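Local coordinates for protein putative glycoside hydrolase (Bacteroides thetaiotaomicron VPI-5482, PDB 3HBZ) that is of unproven function but binds calcium and is a putative glycoside hydrolase that may take part in carbohydrate metabolism, at residues C15-P18 with G19-M22; F50-T53 with P54-I58; N181-I184 with G185-V189; T41-S44 with S45-P48. One frame throughout, in Å; residues are numbered along the deposited sequence.

Three contacts lie on the same side of the chain's centre, in the N-terminal part; interaction 3 stands apart, its centre about 2 Å from that of the chain. In chain order they run 15-22, 41-48, 50-58 and 181-189. Interactions 1 and 4, centres about 10 Å apart, touch where Leu-17 CD2 lies 3.5 Å from Pro-48 N. Interactions 1 and 2, about 18 Å apart centre to centre, share the two-stranded sheet of 12-16 and 49-52, and Cys-15 SG packs on Phe-50 CE1 at 3.7 Å. Interaction 1 thus joins the three. Interaction 3, in the putative carbohydrate metabolism domain, touches none of them, about 23 to 26 Å away centre to centre.

Interaction 1: C15-P18 with G19-M22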
ATOM      1  N   CYS A  15       4.489  17.670   3.300  1.00 26.23           N
ATOM      2  CA  CYS A  15       5.605  17.896   2.366  1.00 26.88           C
ATOM      3  C   CYS A  15       5.057  18.438   1.095  1.00 28.10           C
ATOM      4  O   CYS A  15       4.059  17.922   0.610  1.00 30.37           O
ATOM      5  CB  CYS A  15       6.276  16.570   2.039  1.00 23.66           C
ATOM      6  SG  CYS A  15       7.700  16.693   1.000  1.00 35.39           S
ATOM      7  N   ARG A  16       5.712  19.450   0.526  1.00 29.37           N
ATOM      8  CA  ARG A  16       5.373  19.890  -0.801  1.00 31.06           C
ATOM      9  C   ARG A  16       6.605  20.419  -1.510  1.00 31.59           C
ATOM     10  O   ARG A  16       7.639  20.608  -0.863  1.00 30.01           O
ATOM     11  CB  ARG A  16       4.255  20.908  -0.760  1.00 32.98           C
ATOM     12  CG  ARG A  16       4.674  22.267  -0.371  1.00 38.97           C
ATOM     13  CD  ARG A  16       3.464  23.138  -0.192  1.00 48.10           C
ATOM     14  NE  ARG A  16       3.865  24.539  -0.146  1.00 60.63           N
ATOM     15  CZ  ARG A  16       3.993  25.346  -1.199  1.00 59.60           C
ATOM     16  NH1 ARG A  16       3.735  24.929  -2.437  1.00 59.13           N
ATOM     17  NH2 ARG A  16       4.381  26.594  -0.995  1.00 66.06           N
ATOM     18  N   LEU A  17       6.501  20.554  -2.841  1.00 28.71           N
ATOM     19  CA  LEU A  17       7.576  21.060  -3.689  1.00 30.17           C
ATOM     20  C   LEU A  17       7.076  22.307  -4.438  1.00 31.55           C
ATOM     21  O   LEU A  17       6.399  22.210  -5.464  1.00 31.73           O
ATOM     22  CB  LEU A  17       8.008  20.021  -4.701  1.00 29.06           C
ATOM     23  CG  LEU A  17       8.761  18.761  -4.303  1.00 31.44           C
ATOM     24  CD1 LEU A  17       8.930  17.888  -5.578  1.00 26.66           C
ATOM     25  CD2 LEU A  17      10.102  19.108  -3.680  1.00 37.65           C
ATOM     26  N   PRO A  18       7.389  23.488  -3.915  1.00 34.88           N
ATOM     27  CA  PRO A  18       6.927  24.728  -4.550  1.00 34.60           C
ATOM     28  C   PRO A  18       7.361  24.779  -6.022  1.00 33.75           C
ATOM     29  O   PRO A  18       8.489  24.451  -6.336  1.00 34.09           O
ATOM     30  CB  PRO A  18       7.636  25.830  -3.733  1.00 34.08           C
ATOM     31  CG  PRO A  18       7.938  25.237  -2.424  1.00 37.36           C
ATOM     32  CD  PRO A  18       8.132  23.736  -2.663  1.00 36.55           C
ATOM     33  N   GLY A  19       6.451  25.129  -6.911  1.00 33.84           N
ATOM     34  CA  GLY A  19       6.756  25.181  -8.351  1.00 36.27           C
ATOM     35  C   GLY A  19       6.900  23.879  -9.140  1.00 35.64           C
ATOM     36  O   GLY A  19       7.146  23.942 -10.338  1.00 37.33           O
ATOM     37  N   VAL A  20       6.753  22.712  -8.493  1.00 34.21           N
ATOM     38  CA  VAL A  20       6.715  21.407  -9.196  1.00 32.44           C
ATOM     39  C   VAL A  20       5.361  20.756  -8.927  1.00 33.18           C
ATOM     40  O   VAL A  20       4.913  20.708  -7.770  1.00 36.78           O
ATOM     41  CB  VAL A  20       7.843  20.461  -8.685  1.00 33.97           C
ATOM     42  CG1 VAL A  20       7.644  18.994  -9.153  1.00 28.23           C
ATOM     43  CG2 VAL A  20       9.199  20.995  -9.080  1.00 38.26           C
ATOM     44  N   VAL A  21       4.719  20.235  -9.966  1.00 32.86           N
ATOM     45  CA  VAL A  21       3.451  19.529  -9.786  1.00 34.43           C
ATOM     46  C   VAL A  21       3.796  18.099  -9.394  1.00 32.42           C
ATOM     47  O   VAL A  21       4.526  17.384 -10.110  1.00 33.41           O
ATOM     48  CB  VAL A  21       2.549  19.531 -11.045  1.00 36.87           C
ATOM     49  CG1 VAL A  21       1.155  18.921 -10.712  1.00 37.09           C
ATOM     50  CG2 VAL A  21       2.393  20.962 -11.605  1.00 35.83           C
HETATM   51  N   MSE A  22       3.335  17.721  -8.210  1.00 29.47           N
HETATM   52  CA  MSE A  22       3.463  16.340  -7.726  1.00 27.27           C
HETATM   53  C   MSE A  22       2.322  15.556  -8.377  1.00 27.58           C
HETATM   54  O   MSE A  22       1.287  16.122  -8.696  1.00 27.03           O
HETATM   55  CB  MSE A  22       3.420  16.320  -6.209  1.00 25.77           C
HETATM   56  CG  MSE A  22       4.690  16.923  -5.626  1.00 24.08           C
HETATM   57 SE   MSE A  22       4.768  16.848  -3.724  0.75 23.63          SE
HETATM   58  CE  MSE A  22       3.146  17.764  -3.266  1.00 25.76           C
TER
HETATM   59  O   HOH W   1       4.085  20.785  -4.803  1.00 39.84           O
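Leu-17 and Val-20 lie side by side and point the same way across a tight turn, Leu-17 CD1 standing 4.0 Å from Val-20 CG1. The leucine reaches this place because its CG lies beside the backbone N and anti to the carbonyl carbon (chi1 -70°). Val-20 CB also rests near Leu-17 CB. Along the backbone of the turn, Val-20 N donates to Leu-17 O at 3.1 Å; the N-H points well at the oxygen, with an angle of 165°, but the donor stands above the carbonyl plane. A water completes the closure, accepting from Leu-17 N and donating to Val-20 O, each at 3.1 Å.

Met-22, present as selenomethionine, folds back over the incoming strand. Its chain bends at the last torsion (chi3 -56°), which carries CE to 3.9 Å from Arg-16 CA, while its CG lies 4.3 Å from Leu-17 CD1. Pro-18 CG sits 3.9 Å above one face of the Arg-16 guanidinium, offset toward the rim. Ile-35 of strand 32-36 packs on both Leu-17 and Met-22. The Val-20 N to Leu-17 O bond, with Pro-18 and then Gly-19 at a positive phi that favours glycine in the two central places, marks a type II beta turn from Leu-17 to Val-20, directly after strand 12-16.

Interaction 2: F50-T53 with P54-I58; sequences FTLT and PGATI
Apolar packing across a tight turn joins the end of strand 49-52 to the start of strand 57-59, with Leu-52 and Phe-50 meeting Ala-56 and Ile-58. The two strands belong to different sheets, 49-52 pairing with 12-16 and 57-59 with 72-77, and side chains of the two meet across the turn. Leu-52 is central to the contact: CG lies beside the backbone N (chi1 -57°), and CD1 comes within 3.6 Å of Ala-56 O and 4.1 Å of Ile-58 CB. Nearer the turn, Leu-52 CB faces Ala-56 CB at 4.2 Å. Farther along, Ile-58 and Phe-50 cross at about a right angle, with Ile-58 CD1 3.7 Å from Phe-50 CD2; the ring also meets Tyr-74 edge-to-face. At the bend, Ala-56 N donates to Thr-53 O at 2.9 Å, with an N-H...O angle of 162°. Thr-53 OG1 is hydrogen-bonded to the backbone N of Asp-11, a residue of a sodium site, which ties the turn to the N-terminal segment. Pro-54 followed by Gly-55, whose phi is 85°, occupies the two central positions of a type II beta turn from Thr-53 to Ala-56, here linking strands of two sheets.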
ATOM      1  N   PHE A  50       8.418  21.586   4.394  1.00 27.08           N
ATOM      2  CA  PHE A  50       7.695  20.749   5.333  1.00 25.79           C
ATOM      3  C   PHE A  50       6.886  21.619   6.303  1.00 27.87           C
ATOM      4  O   PHE A  50       7.205  22.804   6.539  1.00 25.33           O
ATOM      5  CB  PHE A  50       8.656  19.853   6.134  1.00 26.75           C
ATOM      6  CG  PHE A  50       9.645  19.115   5.284  1.00 24.16           C
ATOM      7  CD1 PHE A  50       9.260  17.981   4.575  1.00 29.39           C
ATOM      8  CD2 PHE A  50      10.936  19.605   5.098  1.00 29.93           C
ATOM      9  CE1 PHE A  50      10.164  17.309   3.739  1.00 24.57           C
ATOM     10  CE2 PHE A  50      11.851  18.920   4.290  1.00 31.04           C
ATOM     11  CZ  PHE A  50      11.465  17.763   3.619  1.00 29.04           C
ATOM     12  N   THR A  51       5.839  21.028   6.862  1.00 26.81           N
ATOM     13  CA  THR A  51       5.310  21.509   8.107  1.00 24.79           C
ATOM     14  C   THR A  51       5.746  20.511   9.174  1.00 26.48           C
ATOM     15  O   THR A  51       5.972  19.324   8.872  1.00 23.91           O
ATOM     16  CB  THR A  51       3.792  21.702   8.083  1.00 25.62           C
ATOM     17  OG1 THR A  51       3.164  20.445   7.798  1.00 25.50           O
ATOM     18  CG2 THR A  51       3.379  22.787   7.035  1.00 22.69           C
ATOM     19  N   LEU A  52       5.887  21.010  10.408  1.00 23.92           N
ATOM     20  CA  LEU A  52       6.399  20.238  11.527  1.00 21.63           C
ATOM     21  C   LEU A  52       5.522  20.380  12.731  1.00 23.42           C
ATOM     22  O   LEU A  52       4.715  21.314  12.856  1.00 22.56           O
ATOM     23  CB  LEU A  52       7.805  20.715  11.940  1.00 21.77           C
ATOM     24  CG  LEU A  52       8.949  20.737  10.920  1.00 32.27           C
ATOM     25  CD1 LEU A  52      10.182  21.483  11.548  1.00 22.15           C
ATOM     26  CD2 LEU A  52       9.281  19.307  10.390  1.00 25.34           C
ATOM     27  N   THR A  53       5.703  19.448  13.643  1.00 25.76           N
ATOM     28  CA  THR A  53       5.202  19.581  15.020  1.00 25.85           C
ATOM     29  C   THR A  53       5.617  20.929  15.601  1.00 24.60           C
ATOM     30  O   THR A  53       6.808  21.297  15.547  1.00 24.01           O
ATOM     31  CB  THR A  53       5.851  18.489  15.901  1.00 30.91           C
ATOM     32  OG1 THR A  53       5.579  17.209  15.311  1.00 28.31           O
ATOM     33  CG2 THR A  53       5.350  18.578  17.412  1.00 25.88           C
ATOM     34  N   PRO A  54       4.662  21.653  16.222  1.00 24.53           N
ATOM     35  CA  PRO A  54       5.018  22.948  16.778  1.00 24.38           C
ATOM     36  C   PRO A  54       6.262  22.907  17.688  1.00 26.08           C
ATOM     37  O   PRO A  54       6.404  22.024  18.531  1.00 26.30           O
ATOM     38  CB  PRO A  54       3.754  23.385  17.518  1.00 24.74           C
ATOM     39  CG  PRO A  54       2.635  22.783  16.707  1.00 23.85           C
ATOM     40  CD  PRO A  54       3.222  21.380  16.340  1.00 25.62           C
ATOM     41  N   GLY A  55       7.171  23.846  17.451  1.00 24.19           N
ATOM     42  CA  GLY A  55       8.398  23.957  18.207  1.00 26.76           C
ATOM     43  C   GLY A  55       9.545  23.091  17.735  1.00 26.52           C
ATOM     44  O   GLY A  55      10.644  23.236  18.253  1.00 28.68           O
ATOM     45  N   ALA A  56       9.307  22.162  16.813  1.00 24.65           N
ATOM     46  CA  ALA A  56      10.389  21.320  16.280  1.00 23.89           C
ATOM     47  C   ALA A  56      11.257  22.084  15.289  1.00 25.96           C
ATOM     48  O   ALA A  56      10.854  23.101  14.731  1.00 23.79           O
ATOM     49  CB  ALA A  56       9.817  20.075  15.584  1.00 23.29           C
ATOM     50  N   THR A  57      12.458  21.562  15.049  1.00 25.05           N
ATOM     51  CA  THR A  57      13.283  22.029  13.970  1.00 25.02           C
ATOM     52  C   THR A  57      13.729  20.868  13.110  1.00 26.68           C
ATOM     53  O   THR A  57      13.748  19.703  13.555  1.00 25.32           O
ATOM     54  CB  THR A  57      14.558  22.749  14.487  1.00 27.99           C
ATOM     55  OG1 THR A  57      15.297  21.849  15.318  1.00 23.10           O
ATOM     56  CG2 THR A  57      14.209  24.056  15.237  1.00 24.00           C
ATOM     57  N   ILE A  58      14.129  21.183  11.880  1.00 25.24           N
ATOM     58  CA  ILE A  58      14.558  20.152  10.951  1.00 24.52           C
ATOM     59  C   ILE A  58      15.929  20.527  10.364  1.00 24.16           C
ATOM     60  O   ILE A  58      16.210  21.688  10.087  1.00 22.99           O
ATOM     61  CB  ILE A  58      13.510  19.905   9.859  1.00 26.18           C
ATOM     62  CG1 ILE A  58      13.870  18.673   9.007  1.00 28.20           C
ATOM     63  CG2 ILE A  58      13.371  21.135   8.966  1.00 27.15           C
ATOM     64  CD1 ILE A  58      12.759  18.205   8.042  1.00 22.49           C
TER

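Interaction 3: N181-I184 with G185-V189; sequences NLFI and GSFDV
Phe-183 lays its ring inside the corner between strands 177-183 and 185-187, against Ser-186 and Phe-187. The corner belongs to the antiparallel beta framework of the putative carbohydrate metabolism domain. Short segments 181-183 and 185-187 run at 136° to each other, their axes approaching to 7.9 Å, and no hydrogen bond joins them across the corner. Along the first segment, Asn-181 OD1 accepts from the backbone N of Gly-129, which ties the strand to a neighbouring loop. Leu-182 bonds through its backbone to Phe-312 of strand 306-313.

In Phe-183, CG sits between the backbone N and the carbonyl carbon (chi1 55°), a rotation that swings the ring toward 185-187. Phe-202 meets this ring edge-to-face, and Val-311 packs on it. Replacing Phe-183 by an alanine would probably open a gap inside the corner and leave Phe-187 CB and Phe-202 without their aromatic neighbour. Ile-184 follows, its backbone bonded to Gly-203 and Ile-310 in two flanking strands.

Gly-185 turns the chain with a phi of 140°, in a conformation where a CB would collide with Ile-184 O. Phe-183 CZ comes loosely to 4.5 Å from Phe-187 CB and sits at the edge of the Phe-187 ring. The nearest approach of the Phe-183 ring is made at its own edge, in plane, where CE2 stands 3.4 Å from Ser-186 O.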
ATOM      1  N   ASN A 181      -2.923  -8.561   3.350  1.00 24.50           N
ATOM      2  CA  ASN A 181      -3.068  -7.851   2.096  1.00 23.66           C
ATOM      3  C   ASN A 181      -1.783  -7.192   1.576  1.00 26.54           C
ATOM      4  O   ASN A 181      -0.764  -7.046   2.274  1.00 29.24           O
ATOM      5  CB  ASN A 181      -4.204  -6.814   2.197  1.00 23.32           C
ATOM      6  CG  ASN A 181      -3.953  -5.793   3.273  1.00 27.61           C
ATOM      7  OD1 ASN A 181      -2.953  -5.850   4.003  1.00 29.71           O
ATOM      8  ND2 ASN A 181      -4.844  -4.847   3.368  1.00 26.19           N
ATOM      9  N   LEU A 182      -1.845  -6.804   0.311  1.00 26.86           N
ATOM     10  CA  LEU A 182      -0.792  -6.028  -0.287  1.00 24.96           C
ATOM     11  C   LEU A 182      -1.453  -5.261  -1.392  1.00 25.03           C
ATOM     12  O   LEU A 182      -2.260  -5.836  -2.152  1.00 26.32           O
ATOM     13  CB  LEU A 182       0.330  -6.894  -0.867  1.00 24.37           C
ATOM     14  CG  LEU A 182       1.635  -6.172  -1.194  1.00 25.27           C
ATOM     15  CD1 LEU A 182       2.419  -5.998   0.147  1.00 25.56           C
ATOM     16  CD2 LEU A 182       2.487  -6.942  -2.293  1.00 20.60           C
ATOM     17  N   PHE A 183      -1.093  -3.987  -1.519  1.00 23.40           N
ATOM     18  CA  PHE A 183      -1.663  -3.185  -2.570  1.00 27.28           C
ATOM     19  C   PHE A 183      -0.811  -2.005  -3.013  1.00 25.00           C
ATOM     20  O   PHE A 183       0.052  -1.535  -2.300  1.00 23.64           O
ATOM     21  CB  PHE A 183      -3.063  -2.685  -2.137  1.00 25.30           C
ATOM     22  CG  PHE A 183      -3.068  -1.920  -0.812  1.00 26.30           C
ATOM     23  CD1 PHE A 183      -3.127  -2.580   0.408  1.00 22.99           C
ATOM     24  CD2 PHE A 183      -3.007  -0.561  -0.795  1.00 23.46           C
ATOM     25  CE1 PHE A 183      -3.141  -1.907   1.589  1.00 25.68           C
ATOM     26  CE2 PHE A 183      -3.010   0.129   0.385  1.00 26.76           C
ATOM     27  CZ  PHE A 183      -3.087  -0.540   1.591  1.00 25.34           C
ATOM     28  N   ILE A 184      -1.108  -1.523  -4.205  1.00 24.57           N
ATOM     29  CA  ILE A 184      -0.547  -0.290  -4.703  1.00 23.88           C
ATOM     30  C   ILE A 184      -1.314   0.883  -4.096  1.00 24.50           C
ATOM     31  O   ILE A 184      -2.525   0.989  -4.215  1.00 25.01           O
ATOM     32  CB  ILE A 184      -0.562  -0.220  -6.213  1.00 23.45           C
ATOM     33  CG1 ILE A 184       0.410  -1.262  -6.799  1.00 23.46           C
ATOM     34  CG2 ILE A 184      -0.185   1.280  -6.731  1.00 22.63           C
ATOM     35  CD1 ILE A 184       0.317  -1.340  -8.328  1.00 26.29           C
ATOM     36  N   GLY A 185      -0.590   1.795  -3.474  1.00 25.32           N
ATOM     37  CA  GLY A 185      -1.253   2.868  -2.702  1.00 24.69           C
ATOM     38  C   GLY A 185      -0.503   3.144  -1.401  1.00 28.20           C
ATOM     39  O   GLY A 185       0.728   3.000  -1.325  1.00 24.38           O
ATOM     40  N   SER A 186      -1.245   3.519  -0.363  1.00 26.65           N
ATOM     41  CA  SER A 186      -0.644   3.695   0.936  1.00 25.79           C
ATOM     42  C   SER A 186      -1.583   3.298   2.067  1.00 26.78           C
ATOM     43  O   SER A 186      -2.798   3.161   1.872  1.00 21.03           O
ATOM     44  CB  SER A 186      -0.188   5.152   1.110  1.00 26.77           C
ATOM     45  OG  SER A 186      -1.279   6.031   0.984  1.00 27.69           O
ATOM     46  N   PHE A 187      -1.002   3.115   3.250  1.00 24.89           N
ATOM     47  CA  PHE A 187      -1.779   2.737   4.443  1.00 25.14           C
ATOM     48  C   PHE A 187      -1.732   3.900   5.423  1.00 25.72           C
ATOM     49  O   PHE A 187      -0.685   4.292   5.871  1.00 23.80           O
ATOM     50  CB  PHE A 187      -1.243   1.484   5.116  1.00 24.59           C
ATOM     51  CG  PHE A 187      -2.135   0.966   6.262  1.00 30.17           C
ATOM     52  CD1 PHE A 187      -3.280   0.285   5.991  1.00 25.01           C
ATOM     53  CD2 PHE A 187      -1.823   1.210   7.573  1.00 28.52           C
ATOM     54  CE1 PHE A 187      -4.093  -0.193   6.997  1.00 27.75           C
ATOM     55  CE2 PHE A 187      -2.653   0.761   8.601  1.00 23.04           C
ATOM     56  CZ  PHE A 187      -3.769   0.050   8.303  1.00 26.20           C
ATOM     57  N   ASP A 188      -2.884   4.485   5.716  1.00 25.59           N
ATOM     58  CA  ASP A 188      -2.948   5.649   6.584  1.00 24.05           C
ATOM     59  C   ASP A 188      -3.183   5.177   8.003  1.00 25.35           C
ATOM     60  O   ASP A 188      -4.315   4.882   8.395  1.00 25.91           O
ATOM     61  CB  ASP A 188      -4.037   6.578   6.086  1.00 23.96           C
ATOM     62  CG  ASP A 188      -4.301   7.772   7.025  1.00 26.64           C
ATOM     63  OD1 ASP A 188      -3.726   7.862   8.114  1.00 33.21           O
ATOM     64  OD2 ASP A 188      -5.131   8.570   6.645  1.00 40.23           O
ATOM     65  N   VAL A 189      -2.114   5.136   8.788  1.00 24.38           N
ATOM     66  CA  VAL A 189      -2.160   4.473  10.080  1.00 27.66           C
ATOM     67  C   VAL A 189      -3.040   5.255  11.058  1.00 30.92           C
ATOM     68  O   VAL A 189      -3.489   4.689  12.012  1.00 27.78           O
ATOM     69  CB  VAL A 189      -0.749   4.234  10.700  1.00 30.29           C
ATOM     70  CG1 VAL A 189      -0.127   5.561  11.194  1.00 29.39           C
ATOM     71  CG2 VAL A 189      -0.834   3.194  11.859  1.00 36.75           C
TER

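Interaction 4: T41-S44 with S45-P48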
ATOM      1  N   THR A  41      10.909  15.115 -14.889  1.00 32.76           N
ATOM      2  CA  THR A  41      11.197  16.204 -13.930  1.00 31.30           C
ATOM      3  C   THR A  41      12.661  16.125 -13.545  1.00 31.45           C
ATOM      4  O   THR A  41      13.187  15.037 -13.382  1.00 32.42           O
ATOM      5  CB  THR A  41      10.350  16.062 -12.651  1.00 32.47           C
ATOM      6  OG1 THR A  41       8.992  15.891 -13.037  1.00 33.12           O
ATOM      7  CG2 THR A  41      10.468  17.279 -11.707  1.00 26.28           C
ATOM      8  N   ASP A  42      13.316  17.278 -13.430  1.00 32.37           N
ATOM      9  CA  ASP A  42      14.685  17.354 -12.937  1.00 31.97           C
ATOM     10  C   ASP A  42      14.678  17.164 -11.423  1.00 30.45           C
ATOM     11  O   ASP A  42      14.062  17.957 -10.682  1.00 33.73           O
ATOM     12  CB  ASP A  42      15.306  18.711 -13.304  1.00 33.32           C
ATOM     13  CG  ASP A  42      16.834  18.723 -13.180  1.00 37.64           C
ATOM     14  OD1 ASP A  42      17.366  18.236 -12.155  1.00 34.03           O
ATOM     15  OD2 ASP A  42      17.501  19.239 -14.108  1.00 46.88           O
ATOM     16  N   ILE A  43      15.342  16.113 -10.953  1.00 26.18           N
ATOM     17  CA  ILE A  43      15.367  15.857  -9.513  1.00 28.03           C
ATOM     18  C   ILE A  43      16.721  16.159  -8.821  1.00 29.67           C
ATOM     19  O   ILE A  43      16.880  15.839  -7.630  1.00 29.33           O
ATOM     20  CB  ILE A  43      14.890  14.434  -9.198  1.00 27.34           C
ATOM     21  CG1 ILE A  43      15.864  13.387  -9.731  1.00 32.17           C
ATOM     22  CG2 ILE A  43      13.473  14.236  -9.771  1.00 31.49           C
ATOM     23  CD1 ILE A  43      15.509  11.965  -9.382  1.00 29.69           C
ATOM     24  N   SER A  44      17.651  16.799  -9.556  1.00 29.10           N
ATOM     25  CA  SER A  44      19.002  17.119  -9.069  1.00 29.25           C
ATOM     26  C   SER A  44      19.022  18.240  -8.055  1.00 29.00           C
ATOM     27  O   SER A  44      20.039  18.459  -7.411  1.00 27.19           O
ATOM     28  CB  SER A  44      19.927  17.572 -10.221  1.00 31.23           C
ATOM     29  OG  SER A  44      20.142  16.553 -11.174  1.00 34.25           O
ATOM     30  N   SER A  45      17.937  18.995  -7.950  1.00 29.43           N
ATOM     31  CA  SER A  45      17.941  20.168  -7.113  1.00 31.22           C
ATOM     32  C   SER A  45      16.553  20.555  -6.639  1.00 29.67           C
ATOM     33  O   SER A  45      16.155  21.714  -6.732  1.00 34.04           O
ATOM     34  CB  SER A  45      18.567  21.334  -7.885  1.00 31.78           C
ATOM     35  OG  SER A  45      18.767  22.428  -7.024  1.00 39.10           O
ATOM     36  N   LEU A  46      15.849  19.604  -6.061  1.00 28.74           N
ATOM     37  CA  LEU A  46      14.524  19.852  -5.503  1.00 26.54           C
ATOM     38  C   LEU A  46      14.649  20.333  -4.065  1.00 27.72           C
ATOM     39  O   LEU A  46      15.589  19.968  -3.343  1.00 27.20           O
ATOM     40  CB  LEU A  46      13.702  18.573  -5.562  1.00 25.40           C
ATOM     41  CG  LEU A  46      13.453  17.993  -6.948  1.00 28.93           C
ATOM     42  CD1 LEU A  46      12.840  16.580  -6.840  1.00 26.16           C
ATOM     43  CD2 LEU A  46      12.558  18.925  -7.773  1.00 25.49           C
ATOM     44  N   ALA A  47      13.680  21.138  -3.639  1.00 27.69           N
ATOM     45  CA  ALA A  47      13.757  21.829  -2.365  1.00 23.94           C
ATOM     46  C   ALA A  47      12.441  21.625  -1.605  1.00 26.23           C
ATOM     47  O   ALA A  47      11.648  22.556  -1.451  1.00 24.59           O
ATOM     48  CB  ALA A  47      14.059  23.365  -2.607  1.00 21.85           C
ATOM     49  N   PRO A  48      12.201  20.397  -1.140  1.00 26.08           N
ATOM     50  CA  PRO A  48      10.996  20.105  -0.366  1.00 25.77           C
ATOM     51  C   PRO A  48      10.803  21.058   0.827  1.00 25.32           C
ATOM     52  O   PRO A  48      11.776  21.401   1.545  1.00 24.04           O
ATOM     53  CB  PRO A  48      11.214  18.657   0.116  1.00 28.43           C
ATOM     54  CG  PRO A  48      12.425  18.124  -0.620  1.00 27.53           C
ATOM     55  CD  PRO A  48      13.158  19.269  -1.180  1.00 29.79           C
TER
HETATM   56  O   HOH W   2      15.805  19.822  -9.636  1.00 42.31           O
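Residues 41-44 and 45-48 form one continuous loop without helix or strand, bent through Ile-43 and Ser-44, where Leu-46 folds back on Asp-42 and Ile-43. Ile-43 and Ser-44 have psi values near zero (10° and -15°), and this compact backbone brings Ser-45 N round toward Asp-42. A water bridges that approach, donating to Asp-42 O and accepting from Ser-45 N, each at 2.8 Å. Within 41-44 the Asp-42 side chain shapes the bend: OD1 accepts from Ser-44 N at 3.0 Å, and the donor approaches nearly along the C-O axis of the carboxylate.

On the apolar side, a Leu-46 chi1 of -61° sets CG opposite the carbonyl carbon, which turns both methyls back at the first segment. CD1 lies 3.7 Å from Ile-43 CA and 3.8 Å from Ile-43 CB, while CD2 comes to 3.4 Å from Asp-42 O. Val-91 of strand 84-92 touches both Ile-43 and Leu-46, so the loop packs against that strand. A serine in place of Leu-46 would probably leave Ile-43 and Val-91 without their shared apolar neighbour and open a gap under the bend. Backbone bonds from Ile-43 to Phe-68 and from Leu-46 to Arg-66 hold the loop to a second one. With Asp-42 OD1 accepting from the backbone N two residues on, residues Asp-42 to Ser-44 form an Asx turn that opens the bend, in the connection between strands 32-36 and 49-52.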